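Local coordinates for protein 3-isopropylmalate dehydratase small subunit (Campylobacter jejuni, PDB 3Q3W) that is the small subunit of isopropylmalate isomerase, the enzyme that interconverts 2-isopropylmalate and 3-isopropylmalate by way of 2-isopropylmaleate, at residues I9-A14 with N145-L150; I75-E80 with D129-I134; W93-Y98 with N119-I124; I124-D129 with K160-D165; S141-I146 with F156-I161. All blocks are in the same frame, centred on the assembly; numbering follows the deposited sequence. Where two conformers were deposited one is given.

Contact 1: residues I9-A14 with N145-L150; sequences IHKGIA and NIEISL
Glu147 lays its extended side chain slantwise over Lys11, its CG 3.9 Å from Lys11 CB. With CG anti to the backbone N (chi1 -166°), the carboxylate is carried out over strand 9-14, where OE1 meets the aliphatic Lys11 CD. The charged ends stay apart, Lys11 NZ lying 5.0 Å from Glu147 OE1, so any attraction between them is probably modest. In the modelled conformer, one of two, Ile9 places CG2 near Glu147 OE2 and CD1 over Ser149 OG, a hydroxyl that bonds to the backbone N of Glu152. Beneath these side chains two antiparallel strands of the mixed sheet run side by side, at the join where the parallel strands of the aconitase C-terminal-type domain give way to antiparallel ones. His10 pairs with Ile148 and Gly12 with Ile146, each pair through two hydrogen bonds; His10 N to Ile148 O measures 2.9 Å and is nearly straight at 166°. Alternating with these are the non-hydrogen-bonded pairs Ile9–Ser149, Lys11–Glu147 and Ile13–Asn145, all with side chains on one face. There Asn145 OD1 leans over the peptide, 3.1 Å from Gly12 C, with Ile13 CD1 next to its amide. On the other face His10 NE2 is hydrogen-bonded to Ser74 OG of strand 73-78. Past the last pair, the buried Ala14 CB points at strand 145-149 and presses tightly on Ile146 CD1 at 3.5 Å.

Contact 2: residues I75-E80 with D129-I134; sequences ILVSFE and DEVLEI
Strand 75-78 runs under helix 129-134 with their axes 8.8 Å apart at closest approach and their directions 117° apart, and Val77 and Val131 have the nearest CA atoms. Val77 is the strand's main point of touch. Its CG1, anti to the backbone N (chi1 -173°), meets two residues one helical turn apart: Ile134 CG2 at 3.7 Å and Val131 CG1 at 4.0 Å. The two valines lie alongside, pointing opposite ways, whereas Ile134 lies aslant and also touches Val77 CG2. This is helix-on-sheet packing: helix 128-140 rests on one face of the mixed sheet, and Ile134 extends the apolar layer to Phe162 of strand 160-163. Further along, Val131 CG1 sits 3.2 Å from Ser78 O, a buried carbonyl oxygen with no hydrogen-bond partner in the model. The same methyl approaches the edge of the Phe79 ring, near its plane, at CD1. The Leu132 and Phe79 side chains cross at about a right angle, bringing Leu132 CD1 to 3.7 Å from Phe79 CE1. In the modelled conformer, one of two, Lys128 at the start of the helix adds a cation-pi contact to Phe79 and a salt bridge to Glu80.

Contact 3: residues W93-Y98 with N119-I124; sequences WALVDY and NGLLTI
Two kinds of contact, one polar and bridged by water, the other apolar, join helix 90-98 to the turn that leads from helix 110-118 into strand 122-125, an outermost strand of the sheet. The turn is a Schellman motif: Gly120, with positive phi, is its C-prime residue, and Leu121 N and Gly120 N reach back to Ala116 O and Leu117 O. The chain thus leaves the helix and drops into the strand with Asn119 and Leu121 both directed at helix 90-98.

The polar part lies at the indole. Asn119 OD1 approaches the edge of the Trp93 ring, near its plane, 3.0 Å from NE1 and 3.2 Å from CD1, while the amide plane is turned 62° from the ring. One water, also in the plane of the indole, accepts from both Trp93 NE1, at 3.0 Å, and Asn119 ND2, at 2.9 Å. Asn119 ND2 also donates to Asn115 O, one turn back in helix 110-118, a second bond that limits the rotation of the amide.

The apolar part is deeper. Val96, in the modelled conformer, one of two, runs antiparallel to Leu121, with Val96 CG2 3.9 Å from Leu121 CB. In Leu121 a chi1 of 178° carries CG out toward the helix, and CD2 ends 3.8 Å from Leu95 CB and close to Leu95 CD1 as well.

Contact 4: residues I124-D129 with K160-D165; sequences IELAKD and KIFSFD
Ile124 and Phe164 make the CH-pi contact here: Ile124 CG1 stands over the ring face, 4.0 Å from the Phe164 centroid and only 7° off the ring normal, while CG2 touches the base of the ring at CG. Phe164 CG lies between its own backbone N and carbonyl carbon (chi1 67°), which tucks the ring in beneath Ile124. Apolar packing continues with Leu126, whose two methyls part: CD1 goes to Phe162 CB at 3.9 Å, the two side chains crossing at about a right angle, and CD2 lies by Phe164 CB and 3.5 Å from the backbone Ser163 O. The contact joins the ends of the two outermost strands, 122-125 and 160-163, with the residues that follow them, consistent with a sheet curled enough for its edges to approach through side chains. Val155 and Ile104 also touch Ile124, and Ile134 of helix 128-140 abuts Leu126. The polar link is a single water, donating to Glu125 O at 2.9 Å and accepting from Asp165 N. Glu125 itself carries its carboxylate to a salt bridge with Lys113.

Contact 5: residues S141-I146 with F156-I161; sequences SQDKNI and FFKDKI
The type II' turn from Phe157 to Lys160, which joins strands 154-157 and 160-163, reaches back to the loop that enters strand 145-149. In that loop Asp143 forms an Asx turn: its OD1 accepts from Asn145 N at 2.8 Å, nearly along the C-O axis, and from Asn145 ND2, which comes from above the carboxylate plane. Lys158 reaches across from the turn on a chain bent at chi2 and chi4, and gives a hydrogen bond of 2.9 Å from NZ to Ser141 OG and a weak one to Asp143 O. A water accepts from the same ammonium group. The Phe157 ring lies between two aliphatic chains, Ile146 CG1 over one face, 4.0 Å from the centroid, and Lys158 CG over the middle of the opposite face. Asn145 O meets its edge, 3.3 Å from CD1. Leu138 and Glu137 of helix 128-140 also touch Phe157, so the ring contacts both strand 145-149 and that helix, close to where the helix ends.

From the N terminus, strand 9-17 opens the widest loop, which contact 1 closes when strand 145-149 comes alongside. Contact 2 lies nested within it, bringing helix 128-140 back onto strand 73-78, and inside contact 2 nests contact 3, tying helix 90-98 to the entry of strand 122-125. Contact 4 starts on that same strand, after contact 3 has closed, and ends on strand 160-163; its segments alternate with those of contacts 1 and 2, so it crosses both. Contact 5 follows contact 2 in series, beginning where contact 1 ends and finishing on the stretch used by contact 4. Ile75 joins contacts 1 and 2, and the Glu133–Lys160 salt bridge links helix 128-140 to contacts 4 and 5.

Contact 1: residues I9-A14 with N145-L150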
# COMPACT_ATOMS: atom_id res chain seq x y z
N ILE A 9 14.99 -2.56 -4.13
CA ILE A 9 15.04 -1.13 -3.85
C ILE A 9 13.89 -0.53 -4.64
O ILE A 9 13.76 -0.84 -5.80
CB ILE A 9 16.34 -0.48 -4.38
CG1 ILE A 9 17.61 -1.22 -3.92
CG2 ILE A 9 16.40 1.00 -4.01
CD1 ILE A 9 18.18 -0.82 -2.54
N HIS A 10 13.07 0.31 -4.02
CA HIS A 10 12.03 1.04 -4.75
C HIS A 10 11.94 2.49 -4.27
O HIS A 10 11.92 2.76 -3.08
CB HIS A 10 10.67 0.36 -4.56
CG HIS A 10 9.54 1.10 -5.19
ND1 HIS A 10 9.31 1.08 -6.55
CD2 HIS A 10 8.60 1.92 -4.66
CE1 HIS A 10 8.26 1.85 -6.82
NE2 HIS A 10 7.83 2.37 -5.69
N LYS A 11 11.88 3.42 -5.22
CA LYS A 11 11.72 4.83 -4.92
C LYS A 11 10.51 5.28 -5.71
O LYS A 11 10.42 4.98 -6.91
CB LYS A 11 12.96 5.60 -5.35
CG LYS A 11 12.79 7.13 -5.31
CD LYS A 11 14.13 7.87 -5.50
CE LYS A 11 13.89 9.27 -6.02
NZ LYS A 11 15.16 10.06 -6.06
N GLY A 12 9.55 5.92 -5.05
CA GLY A 12 8.38 6.46 -5.74
C GLY A 12 7.54 7.39 -4.88
O GLY A 12 7.83 7.63 -3.71
N ILE A 13 6.49 7.90 -5.50
CA ILE A 13 5.58 8.82 -4.89
C ILE A 13 4.80 8.12 -3.78
O ILE A 13 4.19 7.06 -4.01
CB ILE A 13 4.62 9.38 -5.98
CG1 ILE A 13 5.41 10.03 -7.12
CG2 ILE A 13 3.55 10.31 -5.36
CD1 ILE A 13 6.10 11.29 -6.81
N ALA A 14 4.86 8.68 -2.58
CA ALA A 14 4.10 8.16 -1.45
C ALA A 14 2.90 9.06 -1.15
O ALA A 14 2.99 10.29 -1.32
CB ALA A 14 4.96 8.03 -0.27
N ASN A 145 8.47 11.71 -2.91
CA ASN A 145 9.18 10.45 -3.07
C ASN A 145 9.72 9.96 -1.76
O ASN A 145 10.26 10.75 -0.97
CB ASN A 145 10.31 10.62 -4.06
CG ASN A 145 9.83 10.68 -5.46
OD1 ASN A 145 9.35 9.68 -5.97
ND2 ASN A 145 9.90 11.86 -6.09
N ILE A 146 9.50 8.66 -1.51
CA ILE A 146 10.12 7.93 -0.44
C ILE A 146 10.96 6.82 -1.08
O ILE A 146 10.61 6.30 -2.14
CB ILE A 146 9.10 7.36 0.55
CG1 ILE A 146 8.44 8.52 1.33
CG2 ILE A 146 9.79 6.34 1.49
CD1 ILE A 146 7.30 8.14 2.27
N GLU A 147 12.11 6.50 -0.50
CA GLU A 147 12.89 5.35 -0.98
C GLU A 147 12.92 4.22 0.04
O GLU A 147 13.01 4.46 1.23
CB GLU A 147 14.31 5.75 -1.39
CG GLU A 147 15.00 4.65 -2.21
CD GLU A 147 16.27 5.10 -2.92
OE1 GLU A 147 16.50 6.31 -3.09
OE2 GLU A 147 17.05 4.22 -3.34
N ILE A 148 12.83 2.98 -0.44
CA ILE A 148 12.79 1.80 0.44
C ILE A 148 13.78 0.79 -0.08
O ILE A 148 13.74 0.46 -1.25
CB ILE A 148 11.43 1.14 0.47
CG1 ILE A 148 10.36 2.11 0.95
CG2 ILE A 148 11.50 -0.14 1.36
CD1 ILE A 148 8.91 1.77 0.51
N SER A 149 14.68 0.32 0.80
CA SER A 149 15.57 -0.78 0.48
C SER A 149 15.17 -2.00 1.31
O SER A 149 15.20 -1.98 2.54
CB SER A 149 17.03 -0.39 0.82
OG SER A 149 17.92 -1.48 0.59
N LEU A 150 14.80 -3.08 0.65
CA LEU A 150 14.46 -4.31 1.37
C LEU A 150 15.72 -5.08 1.73
O LEU A 150 15.69 -5.95 2.60
CB LEU A 150 13.52 -5.20 0.57
CG LEU A 150 13.13 -6.55 1.16
CD1 LEU A 150 12.49 -6.43 2.50
CD2 LEU A 150 12.23 -7.22 0.22

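Contact 2: residues I75-E80 with D129-I134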
# COMPACT_ATOMS: atom_id res chain seq x y z
N ILE A 75 3.64 4.09 -3.18
CA ILE A 75 3.73 3.85 -1.73
C ILE A 75 2.59 4.53 -0.97
O ILE A 75 2.25 5.69 -1.27
CB ILE A 75 5.06 4.43 -1.17
CG1 ILE A 75 6.23 3.71 -1.80
CG2 ILE A 75 5.14 4.29 0.33
CD1 ILE A 75 7.60 4.43 -1.67
N LEU A 76 2.03 3.83 0.01
CA LEU A 76 0.97 4.37 0.86
C LEU A 76 1.47 4.47 2.28
O LEU A 76 2.26 3.63 2.71
CB LEU A 76 -0.29 3.51 0.82
CG LEU A 76 -1.02 3.34 -0.53
CD1 LEU A 76 -2.28 2.46 -0.35
CD2 LEU A 76 -1.38 4.66 -1.19
N VAL A 77 1.05 5.51 2.99
CA VAL A 77 1.33 5.64 4.39
C VAL A 77 -0.01 5.78 5.10
O VAL A 77 -0.75 6.75 4.86
CB VAL A 77 2.20 6.85 4.65
CG1 VAL A 77 2.65 6.87 6.14
CG2 VAL A 77 3.38 6.80 3.75
N SER A 78 -0.34 4.81 5.93
CA SER A 78 -1.62 4.78 6.64
C SER A 78 -1.46 4.54 8.14
O SER A 78 -0.36 4.48 8.66
CB SER A 78 -2.50 3.70 6.06
OG SER A 78 -3.87 4.01 6.27
N PHE A 79 -2.58 4.45 8.83
CA PHE A 79 -2.55 4.30 10.26
C PHE A 79 -2.79 2.83 10.56
O PHE A 79 -2.65 1.98 9.67
CB PHE A 79 -3.57 5.22 10.91
CG PHE A 79 -3.29 6.71 10.76
CD1 PHE A 79 -2.00 7.19 10.57
CD2 PHE A 79 -4.33 7.62 10.90
CE1 PHE A 79 -1.78 8.54 10.49
CE2 PHE A 79 -4.11 8.98 10.84
CZ PHE A 79 -2.84 9.44 10.62
N GLU A 80 -3.11 2.53 11.82
CA GLU A 80 -3.05 1.16 12.31
C GLU A 80 -4.11 0.25 11.75
O GLU A 80 -5.16 0.69 11.31
CB GLU A 80 -3.13 1.11 13.85
CG GLU A 80 -4.26 1.94 14.51
CD GLU A 80 -3.78 3.32 15.00
OE1 GLU A 80 -3.23 4.10 14.19
OE2 GLU A 80 -3.96 3.62 16.20
N ASP A 129 4.79 6.71 16.13
CA ASP A 129 5.48 8.01 16.10
C ASP A 129 6.18 8.23 14.77
O ASP A 129 6.16 9.34 14.24
CB ASP A 129 6.49 8.17 17.26
CG ASP A 129 7.79 7.40 17.06
OD1 ASP A 129 8.86 8.04 17.00
OD2 ASP A 129 7.76 6.14 17.00
N GLU A 130 6.77 7.19 14.21
CA GLU A 130 7.50 7.32 12.96
C GLU A 130 6.49 7.52 11.82
O GLU A 130 6.71 8.36 10.95
CB GLU A 130 8.39 6.11 12.70
CG GLU A 130 9.66 5.92 13.66
CD GLU A 130 10.39 4.56 13.44
OE1 GLU A 130 9.74 3.62 12.94
OE2 GLU A 130 11.61 4.43 13.75
N VAL A 131 5.37 6.79 11.84
CA VAL A 131 4.30 6.96 10.84
C VAL A 131 3.74 8.40 10.87
O VAL A 131 3.52 9.01 9.84
CB VAL A 131 3.12 5.95 11.06
CG1 VAL A 131 2.01 6.21 10.05
CG2 VAL A 131 3.60 4.49 10.97
N LEU A 132 3.59 8.95 12.07
CA LEU A 132 2.93 10.24 12.28
C LEU A 132 3.79 11.35 11.71
O LEU A 132 3.31 12.30 11.07
CB LEU A 132 2.70 10.45 13.77
CG LEU A 132 1.25 10.71 14.19
CD1 LEU A 132 0.27 10.10 13.21
CD2 LEU A 132 1.03 10.19 15.63
N GLU A 133 5.08 11.19 11.96
CA GLU A 133 6.13 12.06 11.45
C GLU A 133 6.20 12.03 9.94
O GLU A 133 6.31 13.06 9.31
CB GLU A 133 7.46 11.63 12.07
CG GLU A 133 8.74 12.22 11.51
CD GLU A 133 9.97 11.87 12.36
OE1 GLU A 133 9.92 10.90 13.13
OE2 GLU A 133 11.01 12.56 12.26
N ILE A 134 6.21 10.83 9.36
CA ILE A 134 6.18 10.65 7.87
C ILE A 134 5.04 11.40 7.21
O ILE A 134 5.28 12.17 6.32
CB ILE A 134 6.14 9.16 7.49
CG1 ILE A 134 7.54 8.57 7.66
CG2 ILE A 134 5.71 8.95 6.08
CD1 ILE A 134 7.54 7.10 7.81

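Contact 3: residues W93-Y98 with N119-I124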
# COMPACT_ATOMS: atom_id res chain seq x y z
N TRP A 93 -4.42 -7.64 -4.53
CA TRP A 93 -4.48 -7.49 -5.98
C TRP A 93 -4.84 -6.07 -6.47
O TRP A 93 -4.23 -5.55 -7.40
CB TRP A 93 -5.48 -8.44 -6.55
CG TRP A 93 -5.18 -9.90 -6.31
CD1 TRP A 93 -4.07 -10.45 -5.73
CD2 TRP A 93 -6.02 -10.99 -6.70
NE1 TRP A 93 -4.18 -11.84 -5.74
CE2 TRP A 93 -5.35 -12.18 -6.33
CE3 TRP A 93 -7.27 -11.08 -7.35
CZ2 TRP A 93 -5.92 -13.45 -6.54
CZ3 TRP A 93 -7.82 -12.35 -7.56
CH2 TRP A 93 -7.14 -13.51 -7.18
N ALA A 94 -5.87 -5.47 -5.88
CA ALA A 94 -6.27 -4.13 -6.29
C ALA A 94 -5.16 -3.13 -6.02
O ALA A 94 -4.85 -2.26 -6.83
CB ALA A 94 -7.56 -3.74 -5.57
N LEU A 95 -4.52 -3.27 -4.87
CA LEU A 95 -3.40 -2.39 -4.52
C LEU A 95 -2.25 -2.54 -5.51
O LEU A 95 -1.74 -1.53 -6.03
CB LEU A 95 -2.93 -2.68 -3.07
CG LEU A 95 -3.88 -2.18 -1.99
CD1 LEU A 95 -3.86 -2.99 -0.68
CD2 LEU A 95 -3.63 -0.67 -1.72
N VAL A 96 -1.80 -3.79 -5.78
CA VAL A 96 -0.69 -4.01 -6.73
C VAL A 96 -1.04 -3.60 -8.16
O VAL A 96 -0.26 -2.96 -8.83
CB VAL A 96 -0.20 -5.48 -6.69
CG1 VAL A 96 0.77 -5.78 -7.84
CG2 VAL A 96 0.48 -5.79 -5.29
N ASP A 97 -2.25 -3.93 -8.61
CA ASP A 97 -2.69 -3.58 -9.95
C ASP A 97 -2.75 -2.04 -10.10
O ASP A 97 -2.49 -1.51 -11.19
CB ASP A 97 -4.08 -4.15 -10.24
CG ASP A 97 -4.09 -5.71 -10.41
OD1 ASP A 97 -3.02 -6.34 -10.38
OD2 ASP A 97 -5.19 -6.31 -10.58
N TYR A 98 -3.07 -1.32 -9.02
CA TYR A 98 -3.09 0.16 -9.10
C TYR A 98 -1.69 0.68 -9.27
O TYR A 98 -1.44 1.75 -9.81
CB TYR A 98 -3.67 0.74 -7.81
CG TYR A 98 -3.78 2.23 -7.82
CD1 TYR A 98 -4.82 2.87 -8.49
CD2 TYR A 98 -2.85 3.02 -7.14
CE1 TYR A 98 -4.94 4.26 -8.47
CE2 TYR A 98 -2.97 4.38 -7.10
CZ TYR A 98 -3.99 5.02 -7.76
OH TYR A 98 -4.10 6.43 -7.72
N ASN A 119 1.90 -11.55 -2.48
CA ASN A 119 1.66 -10.97 -3.78
C ASN A 119 2.67 -9.92 -4.10
O ASN A 119 2.49 -9.15 -5.05
CB ASN A 119 0.23 -10.43 -3.88
CG ASN A 119 -0.79 -11.53 -4.14
OD1 ASN A 119 -1.17 -11.78 -5.29
ND2 ASN A 119 -1.20 -12.24 -3.08
N GLY A 120 3.74 -9.88 -3.32
CA GLY A 120 4.88 -8.99 -3.62
C GLY A 120 4.64 -7.57 -3.20
O GLY A 120 5.38 -6.68 -3.60
N LEU A 121 3.63 -7.36 -2.36
CA LEU A 121 3.28 -6.06 -1.79
C LEU A 121 4.00 -5.93 -0.42
O LEU A 121 3.59 -6.56 0.54
CB LEU A 121 1.76 -5.97 -1.62
CG LEU A 121 1.12 -4.72 -1.00
CD1 LEU A 121 1.65 -3.44 -1.67
CD2 LEU A 121 -0.41 -4.74 -1.03
N LEU A 122 5.06 -5.13 -0.35
CA LEU A 122 5.83 -5.01 0.88
C LEU A 122 5.16 -4.22 1.99
O LEU A 122 4.87 -3.01 1.86
CB LEU A 122 7.19 -4.42 0.62
CG LEU A 122 8.15 -4.27 1.80
CD1 LEU A 122 8.33 -5.60 2.59
CD2 LEU A 122 9.51 -3.79 1.27
N THR A 123 4.98 -4.88 3.12
CA THR A 123 4.30 -4.30 4.25
C THR A 123 5.32 -3.93 5.34
O THR A 123 5.96 -4.80 5.96
CB THR A 123 3.32 -5.32 4.78
OG1 THR A 123 4.06 -6.46 5.16
CG2 THR A 123 2.36 -5.72 3.69
N ILE A 124 5.48 -2.62 5.54
CA ILE A 124 6.48 -2.04 6.41
C ILE A 124 5.81 -1.54 7.66
O ILE A 124 5.01 -0.58 7.62
CB ILE A 124 7.17 -0.87 5.72
CG1 ILE A 124 7.97 -1.39 4.54
CG2 ILE A 124 8.05 -0.08 6.71
CD1 ILE A 124 8.33 -0.38 3.47
O HOH W 1 -2.72 -14.18 -4.54

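Contact 4: residues I124-D129 with K160-D165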
# COMPACT_ATOMS: atom_id res chain seq x y z
N ILE A 124 5.48 -2.62 5.54
CA ILE A 124 6.48 -2.04 6.41
C ILE A 124 5.81 -1.54 7.66
O ILE A 124 5.01 -0.58 7.62
CB ILE A 124 7.17 -0.87 5.72
CG1 ILE A 124 7.97 -1.39 4.54
CG2 ILE A 124 8.05 -0.08 6.71
CD1 ILE A 124 8.33 -0.38 3.47
N GLU A 125 6.14 -2.18 8.77
CA GLU A 125 5.60 -1.77 10.06
C GLU A 125 6.59 -0.80 10.67
O GLU A 125 7.78 -1.15 10.84
CB GLU A 125 5.36 -2.98 10.97
CG GLU A 125 4.11 -3.77 10.59
CD GLU A 125 3.91 -5.07 11.37
OE1 GLU A 125 4.82 -5.46 12.18
OE2 GLU A 125 2.82 -5.68 11.20
N LEU A 126 6.13 0.42 10.97
CA LEU A 126 6.91 1.42 11.70
C LEU A 126 6.25 1.76 13.03
O LEU A 126 5.05 1.56 13.19
CB LEU A 126 7.09 2.68 10.86
CG LEU A 126 7.95 2.48 9.60
CD1 LEU A 126 8.32 3.83 8.96
CD2 LEU A 126 9.21 1.65 9.95
N ALA A 127 7.01 2.24 14.00
CA ALA A 127 6.39 2.74 15.22
C ALA A 127 5.44 3.90 14.85
O ALA A 127 5.72 4.66 13.92
CB ALA A 127 7.43 3.17 16.25
N LYS A 128 4.33 4.00 15.58
CA LYS A 128 3.30 4.99 15.27
C LYS A 128 3.87 6.40 15.22
O LYS A 128 3.50 7.19 14.35
CB LYS A 128 2.13 4.86 16.25
CG LYS A 128 1.42 6.16 16.61
CD LYS A 128 -0.07 6.13 16.34
CE LYS A 128 -0.36 6.47 14.90
NZ LYS A 128 -1.83 6.49 14.63
N ASP A 129 4.79 6.71 16.13
CA ASP A 129 5.48 8.01 16.10
C ASP A 129 6.18 8.23 14.77
O ASP A 129 6.16 9.34 14.24
CB ASP A 129 6.49 8.17 17.26
CG ASP A 129 7.79 7.40 17.06
OD1 ASP A 129 8.86 8.04 17.00
OD2 ASP A 129 7.76 6.14 17.00
N LYS A 160 15.88 11.60 6.79
CA LYS A 160 15.50 10.69 7.88
C LYS A 160 15.44 9.23 7.46
O LYS A 160 15.01 8.92 6.37
CB LYS A 160 14.14 11.05 8.43
CG LYS A 160 14.02 12.47 8.83
CD LYS A 160 12.61 12.74 9.33
CE LYS A 160 12.54 14.14 9.93
NZ LYS A 160 11.14 14.61 9.89
N ILE A 161 15.86 8.33 8.36
CA ILE A 161 15.97 6.90 8.07
C ILE A 161 15.22 6.14 9.12
O ILE A 161 15.37 6.39 10.30
CB ILE A 161 17.44 6.41 8.06
CG1 ILE A 161 18.30 7.25 7.11
CG2 ILE A 161 17.50 4.97 7.64
CD1 ILE A 161 19.80 6.89 7.15
N PHE A 162 14.38 5.20 8.69
CA PHE A 162 13.64 4.37 9.59
C PHE A 162 14.03 2.95 9.28
O PHE A 162 14.32 2.63 8.11
CB PHE A 162 12.16 4.59 9.35
CG PHE A 162 11.75 6.03 9.40
CD1 PHE A 162 11.22 6.57 10.56
CD2 PHE A 162 11.95 6.87 8.29
CE1 PHE A 162 10.84 7.92 10.61
CE2 PHE A 162 11.59 8.21 8.33
CZ PHE A 162 11.03 8.74 9.49
N SER A 163 14.08 2.09 10.30
CA SER A 163 14.35 0.66 10.10
C SER A 163 13.09 -0.14 10.32
O SER A 163 12.23 0.27 11.09
CB SER A 163 15.45 0.19 11.05
OG SER A 163 15.05 0.27 12.41
N PHE A 164 12.99 -1.31 9.67
CA PHE A 164 11.86 -2.23 9.85
C PHE A 164 12.26 -3.72 9.82
O PHE A 164 13.30 -4.12 9.33
CB PHE A 164 10.76 -1.94 8.80
CG PHE A 164 11.15 -2.26 7.37
CD1 PHE A 164 10.78 -3.46 6.78
CD2 PHE A 164 11.86 -1.35 6.60
CE1 PHE A 164 11.15 -3.77 5.49
CE2 PHE A 164 12.22 -1.64 5.28
CZ PHE A 164 11.85 -2.84 4.72
N ASP A 165 11.37 -4.54 10.35
CA ASP A 165 11.55 -5.98 10.40
C ASP A 165 10.80 -6.69 9.28
O ASP A 165 9.81 -6.18 8.80
CB ASP A 165 11.01 -6.53 11.73
CG ASP A 165 11.97 -6.31 12.86
OD1 ASP A 165 13.19 -6.49 12.62
OD2 ASP A 165 11.51 -5.97 13.98
O HOH W 2 9.33 -3.50 11.56

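Contact 5: residues S141-I146 with F156-I161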
# COMPACT_ATOMS: atom_id res chain seq x y z
N SER A 141 5.39 18.38 2.12
CA SER A 141 6.48 18.46 1.13
C SER A 141 5.99 18.52 -0.32
O SER A 141 5.01 17.85 -0.71
CB SER A 141 7.45 17.26 1.31
OG SER A 141 8.58 17.40 0.47
N GLN A 142 6.72 19.27 -1.13
CA GLN A 142 6.47 19.25 -2.57
C GLN A 142 6.94 17.94 -3.18
O GLN A 142 6.31 17.41 -4.08
CB GLN A 142 7.24 20.36 -3.24
CG GLN A 142 6.73 20.67 -4.66
CD GLN A 142 6.56 22.18 -4.88
OE1 GLN A 142 7.17 22.97 -4.18
NE2 GLN A 142 5.69 22.56 -5.82
N ASP A 143 8.05 17.42 -2.68
CA ASP A 143 8.58 16.18 -3.20
C ASP A 143 8.04 15.02 -2.37
O ASP A 143 8.29 14.89 -1.17
CB ASP A 143 10.08 16.21 -3.23
CG ASP A 143 10.68 14.92 -3.70
OD1 ASP A 143 10.03 13.86 -3.71
OD2 ASP A 143 11.86 14.96 -4.03
N LYS A 144 7.31 14.13 -3.05
CA LYS A 144 6.56 13.12 -2.36
C LYS A 144 7.28 11.77 -2.31
O LYS A 144 6.74 10.77 -1.76
CB LYS A 144 5.20 12.94 -3.06
CG LYS A 144 4.33 14.20 -3.14
CD LYS A 144 4.12 14.82 -1.77
CE LYS A 144 2.92 15.77 -1.77
NZ LYS A 144 2.86 16.63 -0.57
N ASN A 145 8.47 11.71 -2.91
CA ASN A 145 9.18 10.45 -3.07
C ASN A 145 9.72 9.96 -1.76
O ASN A 145 10.26 10.75 -0.97
CB ASN A 145 10.31 10.62 -4.06
CG ASN A 145 9.83 10.68 -5.46
OD1 ASN A 145 9.35 9.68 -5.97
ND2 ASN A 145 9.90 11.86 -6.09
N ILE A 146 9.50 8.66 -1.51
CA ILE A 146 10.12 7.93 -0.44
C ILE A 146 10.96 6.82 -1.08
O ILE A 146 10.61 6.30 -2.14
CB ILE A 146 9.10 7.36 0.55
CG1 ILE A 146 8.44 8.52 1.33
CG2 ILE A 146 9.79 6.34 1.49
CD1 ILE A 146 7.30 8.14 2.27
N PHE A 156 13.89 5.65 3.48
CA PHE A 156 14.64 6.89 3.38
C PHE A 156 13.66 7.94 2.93
O PHE A 156 13.11 7.82 1.83
CB PHE A 156 15.78 6.76 2.36
CG PHE A 156 16.74 5.63 2.63
CD1 PHE A 156 17.93 5.85 3.35
CD2 PHE A 156 16.47 4.33 2.18
CE1 PHE A 156 18.83 4.83 3.60
CE2 PHE A 156 17.38 3.28 2.44
CZ PHE A 156 18.57 3.53 3.17
N PHE A 157 13.40 8.93 3.77
CA PHE A 157 12.55 10.07 3.40
C PHE A 157 13.25 11.37 3.79
O PHE A 157 13.41 11.68 4.99
CB PHE A 157 11.20 10.00 4.09
CG PHE A 157 10.21 11.05 3.62
CD1 PHE A 157 10.17 11.47 2.28
CD2 PHE A 157 9.28 11.57 4.51
CE1 PHE A 157 9.29 12.41 1.86
CE2 PHE A 157 8.37 12.49 4.09
CZ PHE A 157 8.37 12.93 2.75
N LYS A 158 13.68 12.12 2.77
CA LYS A 158 14.45 13.34 2.97
C LYS A 158 15.77 12.84 3.55
O LYS A 158 16.35 11.92 2.97
CB LYS A 158 13.72 14.33 3.90
CG LYS A 158 12.36 14.76 3.40
CD LYS A 158 12.50 15.35 2.03
CE LYS A 158 11.33 16.21 1.63
NZ LYS A 158 11.03 15.83 0.23
N ASP A 159 16.20 13.40 4.68
CA ASP A 159 17.39 12.94 5.39
C ASP A 159 17.14 11.98 6.57
O ASP A 159 18.10 11.58 7.25
CB ASP A 159 18.17 14.16 5.90
CG ASP A 159 18.99 14.84 4.80
OD1 ASP A 159 20.06 15.41 5.14
OD2 ASP A 159 18.57 14.80 3.62
N LYS A 160 15.88 11.60 6.79
CA LYS A 160 15.50 10.69 7.88
C LYS A 160 15.44 9.23 7.46
O LYS A 160 15.01 8.92 6.37
CB LYS A 160 14.14 11.05 8.43
CG LYS A 160 14.02 12.47 8.83
CD LYS A 160 12.61 12.74 9.33
CE LYS A 160 12.54 14.14 9.93
NZ LYS A 160 11.14 14.61 9.89
N ILE A 161 15.86 8.33 8.36
CA ILE A 161 15.97 6.90 8.07
C ILE A 161 15.22 6.14 9.12
O ILE A 161 15.37 6.39 10.30
CB ILE A 161 17.44 6.41 8.06
CG1 ILE A 161 18.30 7.25 7.11
CG2 ILE A 161 17.50 4.97 7.64
CD1 ILE A 161 19.80 6.89 7.15
O HOH W 3 13.31 16.95 -1.71